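Local coordinates for protein nodulation fucosyltransferase NodZ (Bradyrhizobium sp., PDB 2HHC) that is a nodulation fucosyltransferase, a member of the NodZ family of glycosyltransferases with the GT-B fold, at residues A[162-176]-A[273-287]. Sequence-based numbering, arbitrary orientation.
Sequences YEEHFSGHSIIGVHV and LLARCATVIRFPPTS
In the conformer modelled here, one of two, Arg276 lays its guanidinium flat over one face of the Tyr162 ring, with the two planes 18° apart. CZ of Arg276 sits 3.6 Å from the Tyr162 ring centroid, a cation-pi stack. The arginine chain bends at chi2 (-74°) and chi3 (-77°), which brings the guanidinium over the ring. Phe166 CB packs against the opposite face of Tyr162. On the Phe166 ring, Leu273 CD2 makes a CH-pi contact on one face, 4.0 Å from Phe166 CE1, and Ile171 CG1 lies on the other. Cys277 SG meets the edge of this ring, 3.8 Å from Phe166 CE2.

Strands 170-176 and 279-283 run parallel at the centre of a sheet in one of the two Rossmann-like domains of a GT-B fold. Gly173 N donates to Thr279 O (2.8 Å), and His175 N gives Ile281 O a nearly straight bond. Leu274 CD2 rests 3.8 Å from Gly173 CA. On the other sheet face, Ile281 CD1 touches Ile172 CG2 and Val174 CG2. Val174 and Ile281 point the same way, as do Val176 and Phe283. In one of two His175 conformers, the imidazole edge faces Ser287, a water joins ND1 to Pro284 O, and Phe289 stacks on the ring.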
loop_
_atom_site.group_PDB
_atom_site.type_symbol
_atom_site.label_atom_id
_atom_site.label_comp_id
_atom_site.label_asym_id
_atom_site.label_seq_id
_atom_site.Cartn_x
_atom_site.Cartn_y
_atom_site.Cartn_z
ATOM N N TYR A 162 16.950 10.881 2.006
ATOM C CA TYR A 162 17.734 9.891 2.704
ATOM C C TYR A 162 19.123 10.464 3.052
ATOM O O TYR A 162 19.595 10.397 4.175
ATOM C CB TYR A 162 17.873 8.615 1.873
ATOM C CG TYR A 162 18.572 7.562 2.654
ATOM C CD1 TYR A 162 17.862 6.734 3.536
ATOM C CD2 TYR A 162 19.947 7.425 2.568
ATOM C CE1 TYR A 162 18.564 5.771 4.289
ATOM C CE2 TYR A 162 20.608 6.497 3.276
ATOM C CZ TYR A 162 19.930 5.678 4.144
ATOM O OH TYR A 162 20.770 4.757 4.780
ATOM N N GLU A 163 19.797 11.043 2.076
ATOM C CA GLU A 163 21.087 11.635 2.291
ATOM C C GLU A 163 21.021 12.747 3.338
ATOM O O GLU A 163 21.882 12.857 4.208
ATOM C CB GLU A 163 21.610 12.162 0.975
ATOM C CG GLU A 163 22.846 13.019 0.978
ATOM C CD GLU A 163 24.028 12.430 1.697
ATOM O OE1 GLU A 163 24.060 11.199 1.898
ATOM O OE2 GLU A 163 24.951 13.221 1.996
ATOM N N GLU A 164 19.964 13.546 3.275
ATOM C CA GLU A 164 19.838 14.741 4.099
ATOM C C GLU A 164 19.524 14.435 5.554
ATOM O O GLU A 164 19.902 15.211 6.418
ATOM C CB GLU A 164 18.762 15.674 3.513
ATOM C CG GLU A 164 19.204 16.365 2.269
ATOM C CD GLU A 164 18.097 16.777 1.322
ATOM O OE1 GLU A 164 16.893 16.551 1.650
ATOM O OE2 GLU A 164 18.465 17.260 0.212
ATOM N N HIS A 165 18.862 13.322 5.847
ATOM C CA HIS A 165 18.309 13.052 7.209
ATOM C C HIS A 165 18.611 11.655 7.757
ATOM O O HIS A 165 18.791 11.498 8.976
ATOM C CB HIS A 165 16.787 13.192 7.202
ATOM C CG HIS A 165 16.298 14.521 6.756
ATOM N ND1 HIS A 165 16.328 15.633 7.585
ATOM C CD2 HIS A 165 15.747 14.924 5.591
ATOM C CE1 HIS A 165 15.849 16.667 6.915
ATOM N NE2 HIS A 165 15.485 16.263 5.708
ATOM N N PHE A 166 18.611 10.651 6.904
ATOM C CA PHE A 166 18.724 9.240 7.275
ATOM C C PHE A 166 20.182 8.750 7.378
ATOM O O PHE A 166 20.539 8.023 8.325
ATOM C CB PHE A 166 17.988 8.361 6.284
ATOM C CG PHE A 166 16.520 8.310 6.459
ATOM C CD1 PHE A 166 15.735 9.407 6.198
ATOM C CD2 PHE A 166 15.918 7.143 6.894
ATOM C CE1 PHE A 166 14.295 9.330 6.361
ATOM C CE2 PHE A 166 14.587 7.083 7.065
ATOM C CZ PHE A 166 13.782 8.166 6.807
ATOM N N SER A 167 21.026 9.119 6.411
ATOM C CA SER A 167 22.395 8.685 6.395
ATOM C C SER A 167 23.098 9.141 7.668
ATOM O O SER A 167 22.995 10.283 8.092
ATOM C CB SER A 167 23.089 9.244 5.140
ATOM O OG SER A 167 24.451 8.888 5.142
ATOM N N GLY A 168 23.823 8.220 8.284
ATOM C CA GLY A 168 24.583 8.529 9.472
ATOM C C GLY A 168 23.790 8.419 10.746
ATOM O O GLY A 168 24.332 8.622 11.812
ATOM N N HIS A 169 22.498 8.100 10.630
ATOM C CA HIS A 169 21.581 8.161 11.768
ATOM C C HIS A 169 20.729 6.909 11.896
ATOM O O HIS A 169 20.626 6.128 10.972
ATOM C CB HIS A 169 20.684 9.393 11.640
ATOM C CG HIS A 169 21.397 10.689 11.895
ATOM N ND1 HIS A 169 22.137 11.345 10.935
ATOM C CD2 HIS A 169 21.514 11.427 13.027
ATOM C CE1 HIS A 169 22.666 12.438 11.462
ATOM N NE2 HIS A 169 22.293 12.517 12.725
ATOM N N SER A 170 20.150 6.715 13.085
ATOM C CA SER A 170 19.197 5.650 13.319
ATOM C C SER A 170 17.844 6.333 13.417
ATOM O O SER A 170 17.628 7.154 14.333
ATOM C CB SER A 170 19.495 4.931 14.646
ATOM O OG SER A 170 20.636 4.096 14.485
ATOM N N ILE A 171 16.946 6.030 12.481
ATOM C CA ILE A 171 15.697 6.774 12.400
ATOM C C ILE A 171 14.558 5.965 12.978
ATOM O O ILE A 171 14.346 4.794 12.631
ATOM C CB ILE A 171 15.386 7.175 10.940
ATOM C CG1 ILE A 171 16.546 7.954 10.330
ATOM C CG2 ILE A 171 14.091 7.957 10.831
ATOM C CD1 ILE A 171 17.001 9.166 11.035
ATOM N N ILE A 172 13.800 6.627 13.830
ATOM C CA ILE A 172 12.548 6.095 14.323
ATOM C C ILE A 172 11.455 6.712 13.451
ATOM O O ILE A 172 11.187 7.948 13.526
ATOM C CB ILE A 172 12.327 6.480 15.783
ATOM C CG1 ILE A 172 13.376 5.806 16.641
ATOM C CG2 ILE A 172 10.951 6.022 16.262
ATOM C CD1 ILE A 172 13.489 6.391 18.053
ATOM N N GLY A 173 10.786 5.870 12.660
ATOM C CA GLY A 173 9.663 6.355 11.854
ATOM C C GLY A 173 8.343 6.248 12.587
ATOM O O GLY A 173 8.096 5.282 13.366
ATOM N N VAL A 174 7.478 7.233 12.400
ATOM C CA VAL A 174 6.211 7.307 13.111
ATOM C C VAL A 174 5.120 7.624 12.094
ATOM O O VAL A 174 5.172 8.670 11.463
ATOM C CB VAL A 174 6.227 8.373 14.192
ATOM C CG1 VAL A 174 4.961 8.274 15.028
ATOM C CG2 VAL A 174 7.453 8.242 15.097
ATOM N N HIS A 175 4.149 6.747 11.919
ATOM C CA HIS A 175 3.011 7.039 11.078
ATOM C C HIS A 175 1.818 7.273 11.969
ATOM O O HIS A 175 1.434 6.403 12.770
ATOM C CB HIS A 175 2.733 5.871 10.108
ATOM C CG HIS A 175 1.486 6.047 9.292
ATOM N ND1 HIS A 175 0.507 5.088 9.237
ATOM C CD2 HIS A 175 1.058 7.062 8.496
ATOM C CE1 HIS A 175 -0.475 5.502 8.452
ATOM N NE2 HIS A 175 -0.160 6.698 7.982
ATOM N N VAL A 176 1.211 8.459 11.860
ATOM C CA VAL A 176 0.008 8.763 12.609
ATOM C C VAL A 176 -1.105 9.110 11.634
ATOM O O VAL A 176 -1.088 10.165 10.994
ATOM C CB VAL A 176 0.231 9.958 13.613
ATOM C CG1 VAL A 176 -1.050 10.217 14.375
ATOM C CG2 VAL A 176 1.401 9.684 14.525
ATOM N N LEU A 273 10.325 5.743 2.602
ATOM C CA LEU A 273 11.278 6.161 3.608
ATOM C C LEU A 273 11.005 5.485 4.959
ATOM O O LEU A 273 11.918 5.149 5.669
ATOM C CB LEU A 273 11.295 7.657 3.731
ATOM C CG LEU A 273 12.058 8.439 2.644
ATOM C CD1 LEU A 273 11.812 9.870 2.828
ATOM C CD2 LEU A 273 13.561 8.094 2.677
ATOM N N LEU A 274 9.757 5.268 5.316
ATOM C CA LEU A 274 9.451 4.521 6.526
ATOM C C LEU A 274 10.123 3.149 6.505
ATOM O O LEU A 274 10.587 2.645 7.568
ATOM C CB LEU A 274 7.946 4.395 6.746
ATOM C CG LEU A 274 7.230 5.638 7.230
ATOM C CD1 LEU A 274 5.743 5.551 7.070
ATOM C CD2 LEU A 274 7.545 5.922 8.727
ATOM N N ALA A 275 10.204 2.520 5.342
ATOM C CA ALA A 275 10.824 1.195 5.234
ATOM C C ALA A 275 12.345 1.176 5.403
ATOM O O ALA A 275 12.954 0.109 5.441
ATOM C CB ALA A 275 10.440 0.547 3.931
ATOM N N ARG A 276 12.930 2.362 5.495
ATOM C CA ARG A 276 14.360 2.574 5.726
ATOM C C ARG A 276 14.714 2.859 7.180
ATOM O O ARG A 276 15.882 3.078 7.544
ATOM C CB ARG A 276 14.854 3.772 4.888
ATOM C CG ARG A 276 14.648 3.723 3.344
ATOM C CD ARG A 276 15.586 2.779 2.577
ATOM N NE ARG A 276 16.942 3.316 2.395
ATOM C CZ ARG A 276 17.320 4.197 1.458
ATOM N NH1 ARG A 276 16.438 4.778 0.626
ATOM N NH2 ARG A 276 18.587 4.566 1.415
ATOM N N CYS A 277 13.698 2.940 8.017
ATOM C CA CYS A 277 13.907 3.255 9.438
ATOM C C CYS A 277 14.380 2.043 10.238
ATOM O O CYS A 277 14.301 0.908 9.793
ATOM C CB CYS A 277 12.613 3.792 10.019
ATOM S SG CYS A 277 12.089 5.374 9.330
ATOM N N ALA A 278 14.922 2.340 11.425
ATOM C CA ALA A 278 15.382 1.314 12.327
ATOM C C ALA A 278 14.256 0.733 13.133
ATOM O O ALA A 278 14.270 -0.432 13.480
ATOM C CB ALA A 278 16.468 1.857 13.229
ATOM N N THR A 279 13.321 1.606 13.496
ATOM C CA THR A 279 12.160 1.246 14.252
ATOM C C THR A 279 11.010 2.017 13.620
ATOM O O THR A 279 11.198 3.186 13.234
ATOM C CB THR A 279 12.293 1.704 15.714
ATOM O OG1 THR A 279 13.334 0.966 16.329
ATOM C CG2 THR A 279 10.976 1.502 16.499
ATOM N N VAL A 280 9.865 1.373 13.494
ATOM C CA VAL A 280 8.652 2.056 13.011
ATOM C C VAL A 280 7.511 1.857 13.990
ATOM O O VAL A 280 7.219 0.765 14.460
ATOM C CB VAL A 280 8.227 1.596 11.606
ATOM C CG1 VAL A 280 6.934 2.300 11.167
ATOM C CG2 VAL A 280 9.261 2.014 10.623
ATOM N N ILE A 281 6.862 2.987 14.295
ATOM C CA ILE A 281 5.665 3.058 15.117
ATOM C C ILE A 281 4.465 3.160 14.173
ATOM O O ILE A 281 4.391 4.065 13.333
ATOM C CB ILE A 281 5.700 4.287 16.063
ATOM C CG1 ILE A 281 6.803 4.110 17.117
ATOM C CG2 ILE A 281 4.338 4.459 16.699
ATOM C CD1 ILE A 281 7.180 5.335 17.829
ATOM N N ARG A 282 3.562 2.203 14.292
ATOM C CA ARG A 282 2.362 2.090 13.430
ATOM C C ARG A 282 1.125 2.516 14.213
ATOM O O ARG A 282 0.582 1.770 15.033
ATOM C CB ARG A 282 2.183 0.643 12.978
ATOM C CG ARG A 282 3.365 0.041 12.224
ATOM C CD ARG A 282 3.076 -1.322 11.750
ATOM N NE ARG A 282 2.212 -1.322 10.561
ATOM C CZ ARG A 282 1.660 -2.400 10.023
ATOM N NH1 ARG A 282 1.838 -3.598 10.551
ATOM N NH2 ARG A 282 0.934 -2.280 8.920
ATOM N N PHE A 283 0.633 3.717 13.921
ATOM C CA PHE A 283 -0.517 4.260 14.616
ATOM C C PHE A 283 -1.603 4.610 13.564
ATOM O O PHE A 283 -1.625 5.712 13.026
ATOM C CB PHE A 283 -0.050 5.479 15.438
ATOM C CG PHE A 283 -0.977 5.892 16.484
ATOM C CD1 PHE A 283 -1.993 6.801 16.188
ATOM C CD2 PHE A 283 -0.885 5.371 17.773
ATOM C CE1 PHE A 283 -2.883 7.214 17.169
ATOM C CE2 PHE A 283 -1.777 5.770 18.764
ATOM C CZ PHE A 283 -2.780 6.690 18.476
ATOM N N PRO A 284 -2.486 3.623 13.201
ATOM C CA PRO A 284 -2.672 2.260 13.761
ATOM C C PRO A 284 -1.898 1.207 12.975
ATOM O O PRO A 284 -1.543 1.392 11.826
ATOM C CB PRO A 284 -4.181 2.060 13.615
ATOM C CG PRO A 284 -4.565 2.944 12.480
ATOM C CD PRO A 284 -3.621 4.124 12.451
ATOM N N PRO A 285 -1.706 -0.008 13.604
ATOM C CA PRO A 285 -1.067 -1.127 12.857
ATOM C C PRO A 285 -1.963 -1.796 11.832
ATOM O O PRO A 285 -1.475 -2.642 11.057
ATOM C CB PRO A 285 -0.691 -2.123 13.970
ATOM C CG PRO A 285 -1.717 -1.877 15.001
ATOM C CD PRO A 285 -1.881 -0.363 15.011
ATOM N N THR A 286 -3.241 -1.435 11.783
ATOM C CA THR A 286 -4.157 -1.853 10.729
ATOM C C THR A 286 -4.014 -1.078 9.392
ATOM O O THR A 286 -4.683 -1.424 8.416
ATOM C CB THR A 286 -5.610 -1.680 11.204
ATOM O OG1 THR A 286 -5.795 -0.358 11.723
ATOM C CG2 THR A 286 -5.942 -2.663 12.292
ATOM N N SER A 287 -3.204 -0.030 9.355
ATOM C CA SER A 287 -3.009 0.715 8.156
ATOM C C SER A 287 -2.048 -0.018 7.250
ATOM O O SER A 287 -0.917 -0.270 7.626
ATOM C CB SER A 287 -2.449 2.082 8.476
ATOM O OG SER A 287 -2.242 2.814 7.272
HETATM O O HOH W 1 17.545 4.316 10.052
HETATM O O HOH W 2 0.694 2.744 10.591
#